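Local coordinates for mannosyl-glycoprotein endo-beta-N-acetylglucosamidase-like domain-containing protein (Pseudomonas protegens, PDB 4KT3) that acts as a type VI secretion effector, a peptidoglycan glycoside hydrolase, and is held here in complex with its immunity protein, at residues A[42-47]-A[82-87]; A[70-75]-A[172-177]; A[119-124]-A[145-150]. One frame throughout, in Å; residues are numbered along the deposited sequence.

Contact 1 (A[42-47]-A[82-87]); sequences SKYKAV and NNYFSM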
loop_
_atom_site.group_PDB
_atom_site.type_symbol
_atom_site.label_atom_id
_atom_site.label_comp_id
_atom_site.label_asym_id
_atom_site.label_seq_id
_atom_site.Cartn_x
_atom_site.Cartn_y
_atom_site.Cartn_z
ATOM N N SER A 42 -2.306 -11.091 10.808
ATOM C CA SER A 42 -2.813 -12.245 11.542
ATOM C C SER A 42 -3.306 -13.327 10.595
ATOM O O SER A 42 -3.136 -14.514 10.861
ATOM C CB SER A 42 -3.939 -11.829 12.473
ATOM O OG SER A 42 -3.419 -11.031 13.512
ATOM N N LYS A 43 -3.898 -12.925 9.477
ATOM C CA LYS A 43 -4.493 -13.890 8.564
ATOM C C LYS A 43 -3.447 -14.770 7.902
ATOM O O LYS A 43 -3.670 -15.954 7.706
ATOM C CB LYS A 43 -5.290 -13.170 7.476
ATOM C CG LYS A 43 -5.968 -14.113 6.474
ATOM C CD LYS A 43 -6.995 -13.366 5.648
ATOM C CE LYS A 43 -7.752 -14.295 4.744
ATOM N NZ LYS A 43 -8.632 -13.553 3.803
ATOM N N TYR A 44 -2.308 -14.187 7.522
ATOM C CA TYR A 44 -1.368 -14.870 6.631
ATOM C C TYR A 44 0.006 -15.159 7.201
ATOM O O TYR A 44 0.828 -15.796 6.537
ATOM C CB TYR A 44 -1.205 -14.074 5.342
ATOM C CG TYR A 44 -2.446 -14.021 4.490
ATOM C CD1 TYR A 44 -2.982 -15.178 3.939
ATOM C CD2 TYR A 44 -3.062 -12.809 4.201
ATOM C CE1 TYR A 44 -4.117 -15.125 3.142
ATOM C CE2 TYR A 44 -4.197 -12.752 3.414
ATOM C CZ TYR A 44 -4.710 -13.906 2.878
ATOM O OH TYR A 44 -5.835 -13.834 2.085
ATOM N N LYS A 45 0.265 -14.756 8.439
ATOM C CA LYS A 45 1.601 -14.976 8.996
ATOM C C LYS A 45 2.005 -16.451 9.062
ATOM O O LYS A 45 3.164 -16.790 8.794
ATOM C CB LYS A 45 1.756 -14.296 10.355
ATOM C CG LYS A 45 0.815 -14.760 11.458
ATOM C CD LYS A 45 1.002 -13.891 12.686
ATOM C CE LYS A 45 0.070 -14.309 13.820
ATOM N NZ LYS A 45 0.214 -13.432 15.013
ATOM N N ALA A 46 1.082 -17.332 9.416
ATOM C CA ALA A 46 1.422 -18.744 9.547
ATOM C C ALA A 46 1.656 -19.370 8.184
ATOM O O ALA A 46 2.621 -20.120 8.017
ATOM C CB ALA A 46 0.361 -19.506 10.320
ATOM N N VAL A 47 0.828 -19.040 7.196
ATOM C CA VAL A 47 1.049 -19.614 5.860
ATOM C C VAL A 47 2.342 -19.130 5.197
ATOM O O VAL A 47 2.937 -19.835 4.371
ATOM C CB VAL A 47 -0.167 -19.472 4.908
ATOM C CG1 VAL A 47 -1.379 -20.219 5.477
ATOM C CG2 VAL A 47 -0.492 -18.057 4.668
ATOM N N ASN A 82 -6.151 -13.089 -6.056
ATOM C CA ASN A 82 -5.284 -13.767 -5.088
ATOM C C ASN A 82 -3.808 -13.546 -5.371
ATOM O O ASN A 82 -2.979 -14.381 -5.030
ATOM C CB ASN A 82 -5.575 -15.270 -5.025
ATOM C CG ASN A 82 -6.976 -15.569 -4.580
ATOM O OD1 ASN A 82 -7.474 -14.990 -3.618
ATOM N ND2 ASN A 82 -7.626 -16.489 -5.267
ATOM N N ASN A 83 -3.476 -12.423 -5.999
ATOM C CA ASN A 83 -2.089 -12.167 -6.366
ATOM C C ASN A 83 -1.516 -11.170 -5.377
ATOM O O ASN A 83 -1.553 -9.955 -5.616
ATOM C CB ASN A 83 -2.018 -11.666 -7.806
ATOM C CG ASN A 83 -0.595 -11.437 -8.298
ATOM O OD1 ASN A 83 0.380 -11.496 -7.543
ATOM N ND2 ASN A 83 -0.476 -11.136 -9.592
ATOM N N TYR A 84 -1.000 -11.694 -4.266
ATOM C CA TYR A 84 -0.554 -10.852 -3.150
ATOM C C TYR A 84 0.871 -10.328 -3.328
ATOM O O TYR A 84 1.373 -9.612 -2.472
ATOM C CB TYR A 84 -0.728 -11.577 -1.813
ATOM C CG TYR A 84 -2.159 -11.691 -1.371
ATOM C CD1 TYR A 84 -2.994 -12.666 -1.898
ATOM C CD2 TYR A 84 -2.680 -10.834 -0.413
ATOM C CE1 TYR A 84 -4.318 -12.771 -1.492
ATOM C CE2 TYR A 84 -3.989 -10.934 -0.008
ATOM C CZ TYR A 84 -4.806 -11.900 -0.555
ATOM O OH TYR A 84 -6.126 -11.993 -0.151
ATOM N N PHE A 85 1.503 -10.651 -4.455
ATOM C CA PHE A 85 2.850 -10.158 -4.748
ATOM C C PHE A 85 2.869 -9.346 -6.034
ATOM O O PHE A 85 3.939 -9.003 -6.553
ATOM C CB PHE A 85 3.833 -11.346 -4.770
ATOM C CG PHE A 85 4.025 -11.943 -3.406
ATOM C CD1 PHE A 85 3.111 -12.859 -2.905
ATOM C CD2 PHE A 85 5.069 -11.532 -2.589
ATOM C CE1 PHE A 85 3.235 -13.354 -1.635
ATOM C CE2 PHE A 85 5.205 -12.049 -1.309
ATOM C CZ PHE A 85 4.282 -12.958 -0.836
ATOM N N SER A 86 1.664 -9.012 -6.511
ATOM C CA SER A 86 1.457 -8.275 -7.758
ATOM C C SER A 86 2.396 -8.732 -8.876
ATOM O O SER A 86 3.000 -7.916 -9.581
ATOM C CB SER A 86 1.577 -6.762 -7.530
ATOM O OG SER A 86 0.602 -6.333 -6.596
HETATM N N MSE A 87 2.483 -10.048 -9.039
HETATM C CA MSE A 87 3.313 -10.659 -10.062
HETATM C C MSE A 87 2.762 -10.372 -11.437
HETATM O O MSE A 87 1.586 -10.604 -11.697
HETATM C CB MSE A 87 3.320 -12.180 -9.893
HETATM C CG MSE A 87 3.770 -12.653 -8.533
HETATM SE SE MSE A 87 5.697 -12.619 -8.326
HETATM C CE MSE A 87 6.159 -14.096 -9.497
#
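Y44, in segment 42-47 of helix 35-54, meets Y84 of the loop 82-87 ring to ring. From its CB the Y44 side chain heads for the loop with CG anti to the carbonyl carbon (chi1 -67°). Over the centre of one ring face lies CG of the preceding K43, 3.7 Å above the plane, while V47 CG2 sits in plane at the ring edge. Farther out, Y44 CE2 packs on Y84 CE2 at 3.9 Å. Y44 CZ comes next, 4.0 Å from Y84 CZ. At the tip, Y44 OH lies 2.9 Å from Y84 OH; K43 NZ makes a weak bond to the same Y44 oxygen. The pair is edge-to-face, the edge of Y44 turned to the face of Y84, with centroids 5.1 Å apart and planes at 60°. Within the loop the N83 side chain bonds M87 twice: OD1 takes the M87 N-H, and ND2 donates to M87 O in the carbonyl plane. F114, leading helix 114-129, stacks on Y44 and meets Y84, and F40 of helix 35-54 adds a further ring. The aromatic cluster thus joins helix 35-54 to the loop that runs from helix 76-81 toward strand 96-98.

Contact 2 (A[70-75]-A[172-177]); sequences SQYGTG and RGRMAC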
loop_
_atom_site.group_PDB
_atom_site.type_symbol
_atom_site.label_atom_id
_atom_site.label_comp_id
_atom_site.label_asym_id
_atom_site.label_seq_id
_atom_site.Cartn_x
_atom_site.Cartn_y
_atom_site.Cartn_z
ATOM N N SER A 70 0.141 -5.657 -1.777
ATOM C CA SER A 70 -1.312 -5.819 -1.688
ATOM C C SER A 70 -2.039 -4.774 -0.853
ATOM O O SER A 70 -3.242 -4.890 -0.662
ATOM C CB SER A 70 -1.639 -7.213 -1.133
ATOM O OG SER A 70 -1.383 -7.306 0.259
ATOM N N GLN A 71 -1.300 -3.790 -0.346
ATOM C CA GLN A 71 -1.863 -2.779 0.548
ATOM C C GLN A 71 -2.569 -3.486 1.719
ATOM O O GLN A 71 -3.742 -3.248 2.041
ATOM C CB GLN A 71 -2.817 -1.841 -0.209
ATOM C CG GLN A 71 -2.119 -0.997 -1.298
ATOM C CD GLN A 71 -1.682 -1.819 -2.512
ATOM O OE1 GLN A 71 -0.497 -1.817 -2.910
ATOM N NE2 GLN A 71 -2.623 -2.522 -3.097
ATOM N N TYR A 72 -1.808 -4.349 2.364
ATOM C CA TYR A 72 -2.286 -5.145 3.480
ATOM C C TYR A 72 -3.591 -5.846 3.106
ATOM O O TYR A 72 -4.566 -5.874 3.865
ATOM C CB TYR A 72 -2.430 -4.289 4.741
ATOM C CG TYR A 72 -1.117 -3.970 5.448
ATOM C CD1 TYR A 72 -0.638 -4.797 6.446
ATOM C CD2 TYR A 72 -0.374 -2.825 5.133
ATOM C CE1 TYR A 72 0.544 -4.514 7.116
ATOM C CE2 TYR A 72 0.826 -2.532 5.805
ATOM C CZ TYR A 72 1.258 -3.379 6.810
ATOM O OH TYR A 72 2.414 -3.135 7.525
ATOM N N GLY A 73 -3.597 -6.419 1.910
ATOM C CA GLY A 73 -4.689 -7.256 1.467
ATOM C C GLY A 73 -5.904 -6.505 0.956
ATOM O O GLY A 73 -6.931 -7.128 0.662
ATOM N N THR A 74 -5.806 -5.181 0.833
ATOM C CA THR A 74 -6.954 -4.382 0.400
ATOM C C THR A 74 -6.998 -4.075 -1.095
ATOM O O THR A 74 -8.031 -3.635 -1.602
ATOM C CB THR A 74 -7.087 -3.078 1.209
ATOM O OG1 THR A 74 -6.006 -2.172 0.921
ATOM C CG2 THR A 74 -7.135 -3.379 2.699
ATOM N N GLY A 75 -5.893 -4.299 -1.809
ATOM C CA GLY A 75 -5.873 -4.037 -3.235
ATOM C C GLY A 75 -6.689 -5.040 -4.025
ATOM O O GLY A 75 -6.836 -6.190 -3.605
ATOM N N ARG A 172 6.683 -7.158 11.427
ATOM C CA ARG A 172 7.231 -7.899 12.558
ATOM C C ARG A 172 6.511 -7.513 13.848
ATOM O O ARG A 172 6.157 -8.379 14.652
ATOM C CB ARG A 172 8.732 -7.657 12.709
ATOM C CG ARG A 172 9.420 -8.585 13.717
ATOM C CD ARG A 172 10.842 -8.110 14.038
ATOM N NE ARG A 172 11.668 -8.012 12.840
ATOM C CZ ARG A 172 12.559 -7.052 12.605
ATOM N NH1 ARG A 172 12.769 -6.085 13.489
ATOM N NH2 ARG A 172 13.251 -7.065 11.475
ATOM N N GLY A 173 6.302 -6.213 14.047
ATOM C CA GLY A 173 5.610 -5.739 15.233
ATOM C C GLY A 173 4.139 -6.115 15.240
ATOM O O GLY A 173 3.588 -6.465 16.282
ATOM N N ARG A 174 3.487 -6.032 14.087
ATOM C CA ARG A 174 2.067 -6.345 13.998
ATOM C C ARG A 174 1.774 -7.827 14.210
ATOM O O ARG A 174 0.653 -8.201 14.563
ATOM C CB ARG A 174 1.491 -5.837 12.668
ATOM C CG ARG A 174 1.372 -4.327 12.675
ATOM C CD ARG A 174 0.720 -3.722 11.454
ATOM N NE ARG A 174 0.339 -2.338 11.796
ATOM C CZ ARG A 174 0.649 -1.236 11.115
ATOM N NH1 ARG A 174 1.334 -1.277 9.980
ATOM N NH2 ARG A 174 0.246 -0.061 11.575
HETATM N N MSE A 175 2.788 -8.667 14.049
HETATM C CA MSE A 175 2.632 -10.091 14.333
HETATM C C MSE A 175 2.355 -10.368 15.812
HETATM O O MSE A 175 1.816 -11.416 16.159
HETATM C CB MSE A 175 3.878 -10.868 13.872
HETATM C CG MSE A 175 3.978 -11.016 12.363
HETATM SE SE MSE A 175 5.590 -11.865 11.753
HETATM C CE MSE A 175 5.267 -13.667 12.447
ATOM N N ALA A 176 2.700 -9.412 16.670
ATOM C CA ALA A 176 2.471 -9.515 18.109
ATOM C C ALA A 176 1.077 -9.036 18.546
ATOM O O ALA A 176 0.710 -9.158 19.713
ATOM C CB ALA A 176 3.550 -8.709 18.848
ATOM N N CYS A 177 0.319 -8.469 17.612
ATOM C CA CYS A 177 -0.970 -7.856 17.920
ATOM C C CYS A 177 -2.094 -8.881 17.909
ATOM O O CYS A 177 -3.203 -8.594 18.388
ATOM C CB CYS A 177 -1.300 -6.783 16.882
ATOM S SG CYS A 177 -0.169 -5.380 16.815
ATOM O OXT CYS A 177 -1.926 -9.996 17.397
#
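Y72 reaches across with its phenol oxygen to the edge of the R174 guanidinium. Y72 sits in a type I' turn, Q71 to T74, that links helix 59-70 to helix 76-81 within a lysozyme-like helical domain; R174 lies in the C-terminal turn of helix 160-174. R174 NH1 donates to Y72 OH at 3.3 Å with an N-H...O angle of 140°, long and noticeably bent. The oxygen lies near the guanidinium plane, and the two flat groups, 87° apart, do not stack. Y72 CZ, 3.8 Å from R174 NH1, is the only other close atom. The arginine chain spans the gap because it is extended from CG to NE (chi2 -176°). NE donates to L31 O, its strongest polar partner, and NH2 is also hydrogen-bonded outside the two segments, so the long bond to Y72 is one of several on this buried group. The type I turn from R174 to C177 leads to the disulfide of C177 with C32, which ties the chain end to the residues before helix 35-54. Y72 also packs on A37 and A67, and R174 on G132 of the neighbouring putative lipoprotein chain. The type I' turn is held by bonds of its own: S70 OG accepts from G73 N in an ST motif, and Q71 O takes two donors, T74 N at 3.1 Å and T74 OG1 at 2.7 Å, the latter on a lone pair.

Contact 3 (A[119-124]-A[145-150]); sequences QSFASS and SGYNTG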
loop_
_atom_site.group_PDB
_atom_site.type_symbol
_atom_site.label_atom_id
_atom_site.label_comp_id
_atom_site.label_asym_id
_atom_site.label_seq_id
_atom_site.Cartn_x
_atom_site.Cartn_y
_atom_site.Cartn_z
ATOM N N GLN A 119 4.209 -18.938 -3.376
ATOM C CA GLN A 119 5.010 -19.984 -4.010
ATOM C C GLN A 119 5.501 -19.547 -5.403
ATOM O O GLN A 119 6.593 -19.926 -5.842
ATOM C CB GLN A 119 4.192 -21.286 -4.084
ATOM C CG GLN A 119 3.910 -21.887 -2.705
ATOM C CD GLN A 119 2.980 -23.075 -2.733
ATOM O OE1 GLN A 119 2.142 -23.223 -3.610
ATOM N NE2 GLN A 119 3.138 -23.942 -1.748
ATOM N N SER A 120 4.687 -18.749 -6.083
ATOM C CA SER A 120 5.052 -18.219 -7.386
ATOM C C SER A 120 6.231 -17.265 -7.241
ATOM O O SER A 120 7.230 -17.358 -7.989
ATOM C CB SER A 120 3.860 -17.501 -7.998
ATOM O OG SER A 120 4.157 -17.072 -9.313
ATOM N N PHE A 121 6.117 -16.342 -6.292
ATOM C CA PHE A 121 7.220 -15.447 -5.955
ATOM C C PHE A 121 8.492 -16.247 -5.654
ATOM O O PHE A 121 9.567 -15.949 -6.183
ATOM C CB PHE A 121 6.872 -14.559 -4.751
ATOM C CG PHE A 121 8.052 -13.814 -4.222
ATOM C CD1 PHE A 121 8.503 -12.668 -4.854
ATOM C CD2 PHE A 121 8.762 -14.299 -3.152
ATOM C CE1 PHE A 121 9.626 -12.009 -4.407
ATOM C CE2 PHE A 121 9.885 -13.645 -2.701
ATOM C CZ PHE A 121 10.315 -12.497 -3.325
ATOM N N ALA A 122 8.361 -17.289 -4.839
ATOM C CA ALA A 122 9.499 -18.119 -4.477
ATOM C C ALA A 122 10.117 -18.798 -5.699
ATOM O O ALA A 122 11.342 -18.884 -5.814
ATOM C CB ALA A 122 9.071 -19.160 -3.454
ATOM N N SER A 123 9.266 -19.293 -6.596
ATOM C CA SER A 123 9.717 -19.960 -7.818
ATOM C C SER A 123 10.553 -19.013 -8.694
ATOM O O SER A 123 11.648 -19.372 -9.169
ATOM C CB SER A 123 8.494 -20.492 -8.584
ATOM O OG SER A 123 8.870 -21.260 -9.715
ATOM N N SER A 124 10.062 -17.793 -8.902
ATOM C CA SER A 124 10.716 -16.861 -9.806
ATOM C C SER A 124 11.881 -16.099 -9.176
ATOM O O SER A 124 12.857 -15.796 -9.869
ATOM C CB SER A 124 9.697 -15.833 -10.328
ATOM O OG SER A 124 8.746 -16.448 -11.172
ATOM N N SER A 145 17.338 -8.634 -8.536
ATOM C CA SER A 145 16.687 -9.757 -9.198
ATOM C C SER A 145 15.763 -9.315 -10.328
ATOM O O SER A 145 15.315 -10.143 -11.110
ATOM C CB SER A 145 15.877 -10.564 -8.178
ATOM O OG SER A 145 14.711 -9.869 -7.780
ATOM N N GLY A 146 15.462 -8.023 -10.388
ATOM C CA GLY A 146 14.510 -7.501 -11.358
ATOM C C GLY A 146 13.044 -7.617 -10.944
ATOM O O GLY A 146 12.154 -7.350 -11.739
ATOM N N TYR A 147 12.781 -8.022 -9.705
ATOM C CA TYR A 147 11.414 -8.018 -9.206
ATOM C C TYR A 147 10.795 -6.622 -9.358
ATOM O O TYR A 147 9.682 -6.467 -9.881
ATOM C CB TYR A 147 11.397 -8.450 -7.733
ATOM C CG TYR A 147 10.025 -8.399 -7.088
ATOM C CD1 TYR A 147 9.615 -7.296 -6.356
ATOM C CD2 TYR A 147 9.144 -9.453 -7.220
ATOM C CE1 TYR A 147 8.352 -7.262 -5.753
ATOM C CE2 TYR A 147 7.886 -9.426 -6.639
ATOM C CZ TYR A 147 7.502 -8.338 -5.899
ATOM O OH TYR A 147 6.257 -8.295 -5.318
ATOM N N ASN A 148 11.514 -5.620 -8.868
ATOM C CA ASN A 148 11.189 -4.219 -9.119
ATOM C C ASN A 148 12.479 -3.577 -9.583
ATOM O O ASN A 148 13.558 -4.004 -9.172
ATOM C CB ASN A 148 10.743 -3.486 -7.843
ATOM C CG ASN A 148 9.326 -3.805 -7.409
ATOM O OD1 ASN A 148 8.525 -4.429 -8.108
ATOM N ND2 ASN A 148 9.015 -3.332 -6.250
ATOM N N THR A 149 12.377 -2.535 -10.393
ATOM C CA THR A 149 13.571 -1.829 -10.845
ATOM C C THR A 149 14.055 -0.855 -9.766
ATOM O O THR A 149 15.253 -0.554 -9.668
ATOM C CB THR A 149 13.324 -1.100 -12.176
ATOM O OG1 THR A 149 12.226 -0.194 -12.032
ATOM C CG2 THR A 149 12.988 -2.108 -13.241
ATOM N N GLY A 150 13.108 -0.365 -8.969
ATOM C CA GLY A 150 13.403 0.413 -7.783
ATOM C C GLY A 150 14.314 1.579 -8.067
ATOM O O GLY A 150 15.179 1.903 -7.256
#
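F121 and Y147 make up this contact, and the way to F121 along segment 119-124 of helix 114-129 begins at Q119. S120 follows, buried, its OG hydrogen-bonded to P92 O. At F121 the side chain leaves with CG anti to the backbone N (chi1 169°), and although its CB does not aim at the other segment, the ring end swings over to it. CD1 and CE1 do the touching: F121 CD1 is 3.8 Å from Y147 CE2, and F121 CE1 is 3.8 Å from Y147 CD2. The pair is an offset edge-to-face stack, centroids 5.5 Å apart and planes at 86°, in which the phenylalanine presents its edge to the face of the tyrosine. Helix 135-144 ends just ahead of Y147 in a Schellman motif with G146 at positive phi; after it the chain runs on toward helix 160-174, and the Y147 CB points toward segment 119-124. L65 of helix 59-70 and L142 of helix 135-144 touch both rings, F85 meets the F121 ring with planes at about 20°, and F125, one turn along from F121, makes another edge-to-face pair with Y147. Past F121 the helix runs through A122 to S123, whose N bonds Q119 O, and S124, whose N bonds S120 O at 3.0 Å. From Y147 on, the loop meets the putative lipoprotein chain: Y147 packs on A76 of that chain, and G150 N donates to its E78 OE1.

Overall arrangement
Contacts 1 and 2 have centres about 10 Å apart and touch directly: K45 NZ lies 2.8 Å from M175 O, and Y84 CD2 packs on S70 OG at 3.8 Å. Contact 3, about 15 Å from contact 1 centre to centre, joins it through F85 O and Y147 OH, 2.7 Å apart in a probable, weak hydrogen bond, and through M87 CE, 3.6 Å from S120 OG. Contacts 2 and 3 lie on opposite sides of the chain's centre, about 20 Å apart between centres, with nearest atoms about 8 Å apart; along the chain, contact 3 is nested inside the loop closed by contact 2. Residues of all three face the putative lipoprotein chain, consistent with its role as immunity partner.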